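Local coordinates for protein esterase TesA (Pseudomonas aeruginosa, PDB 4JGG) that hydrolyses carboxylic esters, with highest activity towards Tween detergents and short-chain p-nitrophenyl esters, and shows low thioesterase activity towards palmitoyl-coenzyme A, at residues A123-L128 / E155-V160; Q106-L111 / S145-A150; E165-V170 / P187-N192; L128-P133 / P161-G166. All coordinates share one frame; numbering follows the deposited sequence.

Contact 1: A123-L128 / E155-V160; sequences AKVLLL and EKTALV
Leu127, Val160 and Thr157 bury the most surface where strand 124-128 runs beside strand 158-160 in parallel, the short axes 4.5 Å apart and turned by 21°. Both backbone polar atoms of Leu127 bond across to the other strand: its N donates to Ala158 O at 2.9 Å, and its O receives Val160 N at 2.9 Å on an almost linear path, N-H...O 170°. Leu127 thus bonds to the residues on either side of Leu159, and Ala158 N donates in turn to Val125 O, as in regular parallel pairing.

Thr157, just ahead of strand 158-160, crosses the Leu127 side chain at about a right angle, OG1 reaching 3.3 Å from Leu127 CG. The hydroxyl sits between the backbone N and the carbonyl carbon (chi1 84°), a torsion that lets OG1 donate to Ala158 O at 2.7 Å. That oxygen is therefore held by two donors arriving from opposite faces of its carbonyl plane, Leu127 N and Thr157 OG1. Thr157 CB and CG2 rest against Val125 CG1.

On the other face of the sheet Val160 lies alongside Leu128, both pointing the same way, with Val160 CB 3.8 Å from Leu128 CD2; Leu126 CD1 fits against Ala158 CB at 3.6 Å.

The two strands and helix 138-155 form a beta-alpha-beta unit. Leu127 and Leu159 face that helix, Leu126 and Val160 face helix 186-197, and strand 88-92 flanks strand 124-128 on its far edge, leaving 158-160 outermost in the sheet.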
loop_
_atom_site.group_PDB
_atom_site.type_symbol
_atom_site.label_atom_id
_atom_site.label_comp_id
_atom_site.label_asym_id
_atom_site.label_seq_id
_atom_site.Cartn_x
_atom_site.Cartn_y
_atom_site.Cartn_z
ATOM N N ALA A 123 -3.543 -9.310 -13.299
ATOM C CA ALA A 123 -2.656 -9.208 -12.138
ATOM C C ALA A 123 -3.287 -9.771 -10.874
ATOM O O ALA A 123 -4.503 -9.672 -10.691
ATOM C CB ALA A 123 -2.241 -7.763 -11.904
ATOM N N LYS A 124 -2.460 -10.359 -10.009
ATOM C CA LYS A 124 -2.865 -10.645 -8.625
ATOM C C LYS A 124 -2.791 -9.346 -7.839
ATOM O O LYS A 124 -1.867 -8.559 -8.039
ATOM C CB LYS A 124 -1.921 -11.646 -7.959
ATOM C CG LYS A 124 -1.793 -12.999 -8.658
ATOM C CD LYS A 124 -3.079 -13.802 -8.541
ATOM N N VAL A 125 -3.742 -9.127 -6.932
ATOM C CA VAL A 125 -3.788 -7.876 -6.174
ATOM C C VAL A 125 -3.503 -8.099 -4.693
ATOM O O VAL A 125 -4.048 -9.021 -4.087
ATOM C CB VAL A 125 -5.154 -7.190 -6.326
ATOM C CG1 VAL A 125 -5.281 -6.033 -5.361
ATOM C CG2 VAL A 125 -5.344 -6.722 -7.752
ATOM N N LEU A 126 -2.638 -7.262 -4.124
ATOM C CA LEU A 126 -2.358 -7.281 -2.692
ATOM C C LEU A 126 -2.684 -5.902 -2.121
ATOM O O LEU A 126 -2.098 -4.897 -2.540
ATOM C CB LEU A 126 -0.887 -7.629 -2.428
ATOM C CG LEU A 126 -0.348 -7.510 -0.994
ATOM C CD1 LEU A 126 -1.081 -8.436 -0.042
ATOM C CD2 LEU A 126 1.151 -7.801 -0.960
ATOM N N LEU A 127 -3.637 -5.844 -1.188
ATOM C CA LEU A 127 -3.980 -4.573 -0.550
ATOM C C LEU A 127 -3.164 -4.372 0.715
ATOM O O LEU A 127 -3.049 -5.284 1.537
ATOM C CB LEU A 127 -5.453 -4.543 -0.149
ATOM C CG LEU A 127 -6.568 -4.754 -1.154
ATOM C CD1 LEU A 127 -7.884 -4.382 -0.468
ATOM C CD2 LEU A 127 -6.320 -3.896 -2.393
ATOM N N LEU A 128 -2.605 -3.179 0.876
ATOM C CA LEU A 128 -1.968 -2.812 2.131
ATOM C C LEU A 128 -2.938 -1.933 2.914
ATOM O O LEU A 128 -3.368 -0.867 2.431
ATOM C CB LEU A 128 -0.635 -2.091 1.901
ATOM C CG LEU A 128 0.390 -2.890 1.097
ATOM C CD1 LEU A 128 1.732 -2.176 1.049
ATOM C CD2 LEU A 128 0.540 -4.293 1.648
ATOM N N GLU A 155 -13.416 -8.558 -3.594
ATOM C CA GLU A 155 -12.683 -8.719 -4.848
ATOM C C GLU A 155 -11.694 -9.885 -4.830
ATOM O O GLU A 155 -10.922 -10.062 -5.776
ATOM C CB GLU A 155 -11.964 -7.422 -5.240
ATOM C CG GLU A 155 -12.887 -6.217 -5.488
ATOM C CD GLU A 155 -13.910 -6.468 -6.584
ATOM O OE1 GLU A 155 -13.687 -7.383 -7.413
ATOM O OE2 GLU A 155 -14.935 -5.748 -6.623
ATOM N N LYS A 156 -11.724 -10.676 -3.763
ATOM C CA LYS A 156 -10.813 -11.814 -3.599
ATOM C C LYS A 156 -9.347 -11.419 -3.734
ATOM O O LYS A 156 -8.613 -12.046 -4.489
ATOM C CB LYS A 156 -11.093 -12.904 -4.634
ATOM C CG LYS A 156 -12.527 -13.026 -5.074
ATOM N N THR A 157 -8.914 -10.389 -3.019
ATOM C CA THR A 157 -7.519 -9.980 -3.100
ATOM C C THR A 157 -6.747 -10.519 -1.907
ATOM O O THR A 157 -7.336 -11.007 -0.936
ATOM C CB THR A 157 -7.363 -8.446 -3.119
ATOM O OG1 THR A 157 -7.374 -7.941 -1.780
ATOM C CG2 THR A 157 -8.484 -7.794 -3.906
ATOM N N ALA A 158 -5.422 -10.437 -1.972
ATOM C CA ALA A 158 -4.626 -10.674 -0.780
ATOM C C ALA A 158 -4.628 -9.386 0.027
ATOM O O ALA A 158 -4.992 -8.315 -0.485
ATOM C CB ALA A 158 -3.189 -11.120 -1.141
ATOM N N LEU A 159 -4.245 -9.488 1.295
ATOM C CA LEU A 159 -4.350 -8.362 2.203
ATOM C C LEU A 159 -3.360 -8.423 3.360
ATOM O O LEU A 159 -3.210 -9.459 4.012
ATOM C CB LEU A 159 -5.781 -8.281 2.752
ATOM C CG LEU A 159 -6.075 -7.324 3.908
ATOM C CD1 LEU A 159 -5.946 -5.875 3.490
ATOM C CD2 LEU A 159 -7.465 -7.606 4.441
ATOM N N VAL A 160 -2.683 -7.303 3.591
ATOM C CA VAL A 160 -1.920 -7.082 4.812
ATOM C C VAL A 160 -2.697 -6.077 5.655
ATOM O O VAL A 160 -2.557 -4.871 5.471
ATOM C CB VAL A 160 -0.526 -6.499 4.514
ATOM C CG1 VAL A 160 0.118 -5.980 5.792
ATOM C CG2 VAL A 160 0.353 -7.534 3.824
HETATM O O HOH W 1 -5.915 -11.127 -6.506
#

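Contact 2: Q106-L111 / S145-A150; sequences QLQQNL and SRVYGA
Val147 drives its CG1 methyl into helix 104-121, and the compact half of this helix pair is built round that one group. With CG1 anti to the backbone N (chi1 164°), the methyl approaches the backbone of the facing helix, 3.5 Å from Gln108 CA, and also meets Gln108 CB at 3.7 Å. Leu107 closes over the same methyl, its CG 3.8 Å from Val147 CG1. The axes of the two short segments come within 9.4 Å and make an angle of 32°, so the helices run roughly the same way.

Deeper in, Leu111 CD1 touches Tyr148 CE1 at 3.7 Å, and Leu107 CD2 approaches the same ring, both obliquely. The tyrosine starts off pointing away from the partner helix, yet its ring swings back to this pair, and its OH is hydrogen-bonded to Leu93 O.

The outer side is looser. Gln108 bends at chi2 (-74°), which carries its amide out over Ala150, where NE2 stands 4.1 Å from Ala150 CB and makes no hydrogen bond to the segment 145-150. The amide is instead tied to Gln154 OE1, one turn further along helix 138-155. No hydrogen bond crosses, and the two segments meet by van der Waals contact.

Both helices lie on one side of the parallel sheet: Val125 of strand 124-128 packs on Ala118 of helix 104-121, while Leu127 of that strand packs on Val151 and Leu159 of strand 158-160 on Tyr148. Helix 70-84 continues the layer, touched by Leu107 at Ser70 and by Asn110 at Ala71 and Leu74.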
loop_
_atom_site.group_PDB
_atom_site.type_symbol
_atom_site.label_atom_id
_atom_site.label_comp_id
_atom_site.label_asym_id
_atom_site.label_seq_id
_atom_site.Cartn_x
_atom_site.Cartn_y
_atom_site.Cartn_z
ATOM N N GLN A 106 -16.858 5.589 0.006
ATOM C CA GLN A 106 -16.213 5.904 -1.268
ATOM C C GLN A 106 -14.827 5.261 -1.367
ATOM O O GLN A 106 -14.362 4.940 -2.463
ATOM C CB GLN A 106 -16.141 7.424 -1.505
ATOM C CG GLN A 106 -15.460 8.236 -0.389
ATOM C CD GLN A 106 -13.958 8.439 -0.620
ATOM O OE1 GLN A 106 -13.505 8.602 -1.761
ATOM N NE2 GLN A 106 -13.188 8.438 0.462
ATOM N N LEU A 107 -14.176 5.074 -0.224
ATOM C CA LEU A 107 -12.897 4.365 -0.178
ATOM C C LEU A 107 -13.110 2.934 -0.625
ATOM O O LEU A 107 -12.366 2.404 -1.459
ATOM C CB LEU A 107 -12.316 4.367 1.240
ATOM C CG LEU A 107 -11.033 3.551 1.424
ATOM C CD1 LEU A 107 -9.910 4.042 0.504
ATOM C CD2 LEU A 107 -10.569 3.546 2.879
ATOM N N GLN A 108 -14.138 2.308 -0.065
ATOM C CA GLN A 108 -14.447 0.918 -0.369
ATOM C C GLN A 108 -14.761 0.768 -1.856
ATOM O O GLN A 108 -14.334 -0.183 -2.500
ATOM C CB GLN A 108 -15.623 0.438 0.489
ATOM C CG GLN A 108 -15.656 -1.072 0.699
ATOM C CD GLN A 108 -16.097 -1.824 -0.541
ATOM O OE1 GLN A 108 -16.633 -1.235 -1.479
ATOM N NE2 GLN A 108 -15.872 -3.138 -0.552
ATOM N N GLN A 109 -15.500 1.724 -2.404
ATOM C CA GLN A 109 -15.862 1.686 -3.819
ATOM C C GLN A 109 -14.640 1.824 -4.742
ATOM O O GLN A 109 -14.427 1.022 -5.665
ATOM C CB GLN A 109 -16.867 2.807 -4.107
ATOM C CG GLN A 109 -17.380 2.854 -5.541
ATOM C CD GLN A 109 -18.193 4.109 -5.815
ATOM O OE1 GLN A 109 -17.736 5.228 -5.563
ATOM N NE2 GLN A 109 -19.408 3.929 -6.321
ATOM N N ASN A 110 -13.849 2.860 -4.496
ATOM C CA ASN A 110 -12.652 3.115 -5.277
ATOM C C ASN A 110 -11.625 1.979 -5.230
ATOM O O ASN A 110 -11.115 1.559 -6.265
ATOM C CB ASN A 110 -12.009 4.425 -4.833
ATOM C CG ASN A 110 -12.867 5.627 -5.157
ATOM O OD1 ASN A 110 -13.675 5.589 -6.091
ATOM N ND2 ASN A 110 -12.692 6.709 -4.395
ATOM N N LEU A 111 -11.329 1.478 -4.034
ATOM C CA LEU A 111 -10.350 0.399 -3.892
ATOM C C LEU A 111 -10.857 -0.881 -4.551
ATOM O O LEU A 111 -10.119 -1.558 -5.245
ATOM C CB LEU A 111 -10.032 0.125 -2.415
ATOM C CG LEU A 111 -9.182 1.098 -1.594
ATOM C CD1 LEU A 111 -9.118 0.585 -0.161
ATOM C CD2 LEU A 111 -7.763 1.251 -2.159
ATOM N N SER A 145 -10.339 1.313 8.626
ATOM C CA SER A 145 -9.563 0.083 8.671
ATOM C C SER A 145 -10.357 -1.123 8.171
ATOM O O SER A 145 -9.816 -1.996 7.491
ATOM C CB SER A 145 -9.060 -0.159 10.094
ATOM O OG SER A 145 -8.116 -1.205 10.129
ATOM N N ARG A 146 -11.643 -1.174 8.508
ATOM C CA ARG A 146 -12.465 -2.325 8.147
ATOM C C ARG A 146 -12.723 -2.399 6.660
ATOM O O ARG A 146 -13.036 -3.463 6.130
ATOM C CB ARG A 146 -13.795 -2.296 8.889
ATOM C CG ARG A 146 -13.687 -2.691 10.341
ATOM C CD ARG A 146 -15.057 -2.727 10.974
ATOM N NE ARG A 146 -15.862 -1.568 10.602
ATOM C CZ ARG A 146 -16.130 -0.552 11.413
ATOM N NH1 ARG A 146 -15.659 -0.548 12.655
ATOM N NH2 ARG A 146 -16.882 0.456 10.985
ATOM N N VAL A 147 -12.605 -1.258 5.992
ATOM C CA VAL A 147 -12.819 -1.188 4.553
ATOM C C VAL A 147 -11.834 -2.076 3.790
ATOM O O VAL A 147 -12.203 -2.743 2.830
ATOM C CB VAL A 147 -12.700 0.266 4.045
ATOM C CG1 VAL A 147 -12.541 0.295 2.521
ATOM C CG2 VAL A 147 -13.912 1.078 4.477
ATOM N N TYR A 148 -10.579 -2.086 4.210
ATOM C CA TYR A 148 -9.583 -2.908 3.529
ATOM C C TYR A 148 -9.989 -4.371 3.492
ATOM O O TYR A 148 -9.947 -5.004 2.437
ATOM C CB TYR A 148 -8.205 -2.719 4.161
ATOM C CG TYR A 148 -7.729 -1.298 3.999
ATOM C CD1 TYR A 148 -7.132 -0.874 2.809
ATOM C CD2 TYR A 148 -7.923 -0.366 5.009
ATOM C CE1 TYR A 148 -6.713 0.442 2.650
ATOM C CE2 TYR A 148 -7.502 0.939 4.867
ATOM C CZ TYR A 148 -6.909 1.343 3.682
ATOM O OH TYR A 148 -6.503 2.644 3.555
ATOM N N GLY A 149 -10.386 -4.902 4.642
ATOM C CA GLY A 149 -10.844 -6.283 4.728
ATOM C C GLY A 149 -12.091 -6.529 3.895
ATOM O O GLY A 149 -12.268 -7.600 3.314
ATOM N N ALA A 150 -12.952 -5.523 3.825
ATOM C CA ALA A 150 -14.175 -5.610 3.038
ATOM C C ALA A 150 -13.848 -5.748 1.552
ATOM O O ALA A 150 -14.381 -6.622 0.865
ATOM C CB ALA A 150 -15.044 -4.375 3.271
#

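Contact 3: E165-V170 / P187-N192; sequences EGVGGV and PRLLEN
Glu165 and Arg188, joined by Glu191, form a salt-bridge network where the long loop after the last strand meets the C-terminal helix; between the two segments the chain carries Asp177 and His180, assigned to the active site by similarity. The network is loose. Glu165 OE2 stands 3.5 Å from Arg188 NH2, a long and weak pair whose carboxylate and guanidinium planes are 58° apart, and Glu191 OE2 lies well out of the guanidinium plane, where it can act by charge alone.

Firmer attachment comes from Asn192. Its ND2 donates to Glu165 O at 2.9 Å, within the carbonyl plane and on a lone pair, with the acceptor also in the plane of the asparagine amide. The same ND2 also bonds Phe163 O. Asn192 OD1 accepts from Arg188 NE at 3.1 Å, so one amide bonds to the loop and steadies the arginine. Glu165 O also lies over the centre of one guanidinium face, 3.4 Å above its plane. Gly166 passes close by, its CA 3.6 Å from Arg188 NH1.

The aliphatic part of Arg188 is used too. A bend at chi2 (70°) turns its chain past Val167 in the opposite sense, and Val167 CG2 reaches Arg188 CG at 3.7 Å. Leu189 CD2 meets that methyl at 4.1 Å.

Val167 is backed by Met174 and Ala185, later in the same connection between strand 158-160 and the helix. On another side of helix 186-197, Leu189 and Leu190 pack on helix 43-53.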
loop_
_atom_site.group_PDB
_atom_site.type_symbol
_atom_site.label_atom_id
_atom_site.label_comp_id
_atom_site.label_asym_id
_atom_site.label_seq_id
_atom_site.Cartn_x
_atom_site.Cartn_y
_atom_site.Cartn_z
ATOM N N GLU A 165 2.183 -2.275 11.187
ATOM C CA GLU A 165 2.419 -2.969 12.446
ATOM C C GLU A 165 3.836 -2.728 12.948
ATOM O O GLU A 165 4.796 -2.889 12.208
ATOM C CB GLU A 165 2.153 -4.461 12.314
ATOM C CG GLU A 165 2.471 -5.240 13.581
ATOM C CD GLU A 165 2.131 -6.708 13.455
ATOM O OE1 GLU A 165 1.455 -7.075 12.465
ATOM O OE2 GLU A 165 2.546 -7.486 14.343
ATOM N N GLY A 166 3.959 -2.337 14.216
ATOM C CA GLY A 166 5.258 -2.111 14.822
ATOM C C GLY A 166 5.938 -0.838 14.344
ATOM O O GLY A 166 7.090 -0.567 14.698
ATOM N N VAL A 167 5.234 -0.056 13.525
ATOM C CA VAL A 167 5.760 1.228 13.067
ATOM C C VAL A 167 4.903 2.381 13.585
ATOM O O VAL A 167 5.411 3.291 14.236
ATOM C CB VAL A 167 5.859 1.301 11.517
ATOM C CG1 VAL A 167 6.275 2.701 11.070
ATOM C CG2 VAL A 167 6.833 0.246 11.001
ATOM N N GLY A 168 3.605 2.322 13.293
ATOM C CA GLY A 168 2.664 3.343 13.712
ATOM C C GLY A 168 2.647 3.555 15.212
ATOM O O GLY A 168 2.559 2.596 15.992
ATOM N N GLY A 169 2.742 4.818 15.615
ATOM C CA GLY A 169 2.680 5.187 17.017
ATOM C C GLY A 169 3.978 4.959 17.774
ATOM O O GLY A 169 4.163 5.478 18.880
ATOM N N VAL A 170 4.882 4.187 17.179
ATOM C CA VAL A 170 6.146 3.877 17.836
ATOM C C VAL A 170 7.141 5.028 17.709
ATOM O O VAL A 170 7.215 5.694 16.675
ATOM C CB VAL A 170 6.763 2.577 17.288
ATOM C CG1 VAL A 170 8.131 2.344 17.895
ATOM C CG2 VAL A 170 5.842 1.396 17.566
ATOM N N PRO A 187 12.826 -1.259 6.895
ATOM C CA PRO A 187 12.921 -2.716 7.010
ATOM C C PRO A 187 11.633 -3.346 7.513
ATOM O O PRO A 187 11.185 -4.330 6.929
ATOM C CB PRO A 187 14.050 -2.902 8.023
ATOM C CG PRO A 187 14.950 -1.770 7.762
ATOM C CD PRO A 187 14.037 -0.600 7.424
ATOM N N ARG A 188 11.036 -2.772 8.562
ATOM C CA ARG A 188 9.821 -3.331 9.148
ATOM C C ARG A 188 8.639 -3.285 8.183
ATOM O O ARG A 188 7.891 -4.252 8.071
ATOM C CB ARG A 188 9.443 -2.618 10.449
ATOM C CG ARG A 188 8.204 -3.218 11.103
ATOM C CD ARG A 188 8.511 -4.600 11.659
ATOM N NE ARG A 188 7.322 -5.402 11.940
ATOM C CZ ARG A 188 6.789 -5.552 13.149
ATOM N NH1 ARG A 188 7.320 -4.936 14.191
ATOM N NH2 ARG A 188 5.714 -6.307 13.309
ATOM N N LEU A 189 8.453 -2.154 7.509
ATOM C CA LEU A 189 7.483 -2.097 6.409
ATOM C C LEU A 189 7.670 -3.288 5.465
ATOM O O LEU A 189 6.708 -3.982 5.147
ATOM C CB LEU A 189 7.572 -0.759 5.658
ATOM C CG LEU A 189 7.169 0.449 6.513
ATOM C CD1 LEU A 189 7.292 1.782 5.742
ATOM C CD2 LEU A 189 5.744 0.263 7.042
ATOM N N LEU A 190 8.903 -3.539 5.021
ATOM C CA LEU A 190 9.158 -4.672 4.121
ATOM C C LEU A 190 8.834 -6.007 4.773
ATOM O O LEU A 190 8.229 -6.879 4.143
ATOM C CB LEU A 190 10.603 -4.671 3.595
ATOM C CG LEU A 190 11.060 -5.893 2.784
ATOM C CD1 LEU A 190 10.284 -6.064 1.483
ATOM C CD2 LEU A 190 12.552 -5.779 2.508
ATOM N N GLU A 191 9.249 -6.168 6.028
ATOM C CA GLU A 191 8.875 -7.346 6.805
ATOM C C GLU A 191 7.363 -7.559 6.791
ATOM O O GLU A 191 6.881 -8.687 6.682
ATOM C CB GLU A 191 9.377 -7.238 8.252
ATOM C CG GLU A 191 8.730 -8.253 9.197
ATOM C CD GLU A 191 9.343 -8.286 10.601
ATOM O OE1 GLU A 191 10.404 -7.664 10.839
ATOM O OE2 GLU A 191 8.743 -8.936 11.475
ATOM N N ASN A 192 6.605 -6.473 6.896
ATOM C CA ASN A 192 5.158 -6.607 7.005
ATOM C C ASN A 192 4.469 -7.049 5.723
ATOM O O ASN A 192 3.363 -7.587 5.765
ATOM C CB ASN A 192 4.530 -5.323 7.560
ATOM C CG ASN A 192 4.829 -5.137 9.026
ATOM O OD1 ASN A 192 5.265 -6.076 9.685
ATOM N ND2 ASN A 192 4.605 -3.937 9.545
#

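Contact 4: L128-P133 / P161-G166; sequences LGIQLP and PFFLEG
Gly129 and Phe163 share the backbone bond that couples the two loops: Phe163 N donates to Gly129 O at 3.0 Å, nearly in line with the carbonyl bond. Gly129 N is taken up by Val160 O, so both its polar atoms are satisfied and the sheet pairing extends one step beyond the strands.

Gln131 supplies the second link. Bent at chi2 (75°), its chain brings NE2 to Pro161 O at 2.8 Å with a nearly straight N-H...O angle of 173°, the acceptor lying in the amide plane. The same nitrogen is also hydrogen-bonded to Ser145 OG, so the amide spans the 161-166 loop and helix 138-155. Gln131 OE1 points at the rim of the Phe162 ring, 3.4 Å from CD1. Within the turn from Phe162 to Glu165, Glu165 N donates to Phe162 O at 2.9 Å, a type I beta turn.

The remaining contacts are apolar. Leu128 CD1 sits 3.8 Å from the Phe163 ring centroid, over the face in a CH-pi contact, while Ile130 CG2 is modelled 3.3 Å from Leu164 CD1, shorter than usual and so doubtful in detail.

Such loops at the C-terminal ends of parallel strands carry or border the active site in three-layer alpha/beta/alpha hydrolases of the SGNH clan. Consistent with this, the Ile130 side chain lies about 8 Å from that of Ser30, the nucleophile by similarity.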
loop_
_atom_site.group_PDB
_atom_site.type_symbol
_atom_site.label_atom_id
_atom_site.label_comp_id
_atom_site.label_asym_id
_atom_site.label_seq_id
_atom_site.Cartn_x
_atom_site.Cartn_y
_atom_site.Cartn_z
ATOM N N LEU A 128 -2.605 -3.179 0.876
ATOM C CA LEU A 128 -1.968 -2.812 2.131
ATOM C C LEU A 128 -2.938 -1.933 2.914
ATOM O O LEU A 128 -3.368 -0.867 2.431
ATOM C CB LEU A 128 -0.635 -2.091 1.901
ATOM C CG LEU A 128 0.390 -2.890 1.097
ATOM C CD1 LEU A 128 1.732 -2.176 1.049
ATOM C CD2 LEU A 128 0.540 -4.293 1.648
ATOM N N GLY A 129 -3.299 -2.398 4.105
ATOM C CA GLY A 129 -4.244 -1.684 4.946
ATOM C C GLY A 129 -3.500 -0.852 5.963
ATOM O O GLY A 129 -2.441 -1.252 6.440
ATOM N N ILE A 130 -4.051 0.305 6.308
ATOM C CA ILE A 130 -3.380 1.197 7.240
ATOM C C ILE A 130 -4.312 1.619 8.378
ATOM O O ILE A 130 -5.501 1.823 8.167
ATOM C CB ILE A 130 -2.818 2.431 6.501
ATOM C CG1 ILE A 130 -1.692 1.996 5.549
ATOM C CG2 ILE A 130 -2.331 3.478 7.481
ATOM C CD1 ILE A 130 -0.871 3.142 5.018
ATOM N N GLN A 131 -3.772 1.686 9.592
ATOM C CA GLN A 131 -4.526 2.171 10.738
ATOM C C GLN A 131 -4.024 3.546 11.153
ATOM O O GLN A 131 -2.831 3.748 11.392
ATOM C CB GLN A 131 -4.445 1.202 11.915
ATOM C CG GLN A 131 -5.291 -0.030 11.716
ATOM C CD GLN A 131 -4.659 -0.989 10.735
ATOM O OE1 GLN A 131 -3.437 -1.148 10.722
ATOM N NE2 GLN A 131 -5.478 -1.625 9.898
ATOM N N LEU A 132 -4.945 4.498 11.206
ATOM C CA LEU A 132 -4.616 5.845 11.625
ATOM C C LEU A 132 -4.109 5.811 13.070
ATOM O O LEU A 132 -4.300 4.817 13.769
ATOM C CB LEU A 132 -5.846 6.750 11.476
ATOM C CG LEU A 132 -6.136 7.155 10.027
ATOM C CD1 LEU A 132 -7.446 7.932 9.912
ATOM C CD2 LEU A 132 -4.977 7.975 9.499
ATOM N N PRO A 133 -3.438 6.890 13.510
ATOM C CA PRO A 133 -2.864 6.915 14.861
ATOM C C PRO A 133 -3.957 6.840 15.931
ATOM O O PRO A 133 -5.081 7.283 15.695
ATOM C CB PRO A 133 -2.142 8.271 14.919
ATOM C CG PRO A 133 -1.946 8.679 13.482
ATOM C CD PRO A 133 -3.133 8.118 12.752
ATOM N N PRO A 161 -3.537 -6.568 6.578
ATOM C CA PRO A 161 -4.455 -5.662 7.282
ATOM C C PRO A 161 -3.745 -4.570 8.065
ATOM O O PRO A 161 -4.292 -3.471 8.181
ATOM C CB PRO A 161 -5.218 -6.594 8.235
ATOM C CG PRO A 161 -4.395 -7.838 8.330
ATOM C CD PRO A 161 -3.710 -7.968 6.992
ATOM N N PHE A 162 -2.559 -4.873 8.589
ATOM C CA PHE A 162 -1.826 -3.955 9.455
ATOM C C PHE A 162 -0.433 -3.656 8.913
ATOM O O PHE A 162 0.574 -4.036 9.517
ATOM C CB PHE A 162 -1.732 -4.540 10.869
ATOM C CG PHE A 162 -3.024 -5.134 11.352
ATOM C CD1 PHE A 162 -4.063 -4.318 11.765
ATOM C CD2 PHE A 162 -3.211 -6.506 11.368
ATOM C CE1 PHE A 162 -5.256 -4.857 12.195
ATOM C CE2 PHE A 162 -4.407 -7.054 11.804
ATOM C CZ PHE A 162 -5.428 -6.229 12.214
ATOM N N PHE A 163 -0.387 -2.973 7.771
ATOM C CA PHE A 163 0.865 -2.664 7.086
ATOM C C PHE A 163 1.820 -1.925 8.013
ATOM O O PHE A 163 3.023 -2.109 7.945
ATOM C CB PHE A 163 0.564 -1.837 5.825
ATOM C CG PHE A 163 1.780 -1.315 5.102
ATOM C CD1 PHE A 163 2.887 -2.123 4.889
ATOM C CD2 PHE A 163 1.785 -0.023 4.571
ATOM C CE1 PHE A 163 3.996 -1.650 4.202
ATOM C CE2 PHE A 163 2.889 0.458 3.874
ATOM C CZ PHE A 163 3.992 -0.355 3.684
ATOM N N LEU A 164 1.285 -1.109 8.910
ATOM C CA LEU A 164 2.154 -0.306 9.758
ATOM C C LEU A 164 2.364 -0.961 11.121
ATOM O O LEU A 164 2.698 -0.294 12.097
ATOM C CB LEU A 164 1.606 1.115 9.907
ATOM C CG LEU A 164 1.233 1.793 8.590
ATOM C CD1 LEU A 164 0.636 3.172 8.872
ATOM C CD2 LEU A 164 2.438 1.911 7.675
ATOM N N GLU A 165 2.183 -2.275 11.187
ATOM C CA GLU A 165 2.419 -2.969 12.446
ATOM C C GLU A 165 3.836 -2.728 12.948
ATOM O O GLU A 165 4.796 -2.889 12.208
ATOM C CB GLU A 165 2.153 -4.461 12.314
ATOM C CG GLU A 165 2.471 -5.240 13.581
ATOM C CD GLU A 165 2.131 -6.708 13.455
ATOM O OE1 GLU A 165 1.455 -7.075 12.465
ATOM O OE2 GLU A 165 2.546 -7.486 14.343
ATOM N N GLY A 166 3.959 -2.337 14.216
ATOM C CA GLY A 166 5.258 -2.111 14.822
ATOM C C GLY A 166 5.938 -0.838 14.344
ATOM O O GLY A 166 7.090 -0.567 14.698
#

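Overall arrangement
Contacts 1 and 2 are the buried ones, and both belong to the sheet and the helical layer over it: the first is knit by backbone hydrogen bonds, the second has only van der Waals packing, and Tyr148 and Leu159 connect them. Contact 4 prolongs contact 1 beyond the ends of the same two strands, sharing Leu128, and replaces regular pairing with one backbone bond, one glutamine amide and a ring face. Contact 3, centred about 8 Å from contact 4, shares Glu165 and Gly166 with it and is likewise partly buried, and it alone of the four has a salt bridge across it, a long one; Asn192 ties both together. Contacts 2 and 3 do not touch.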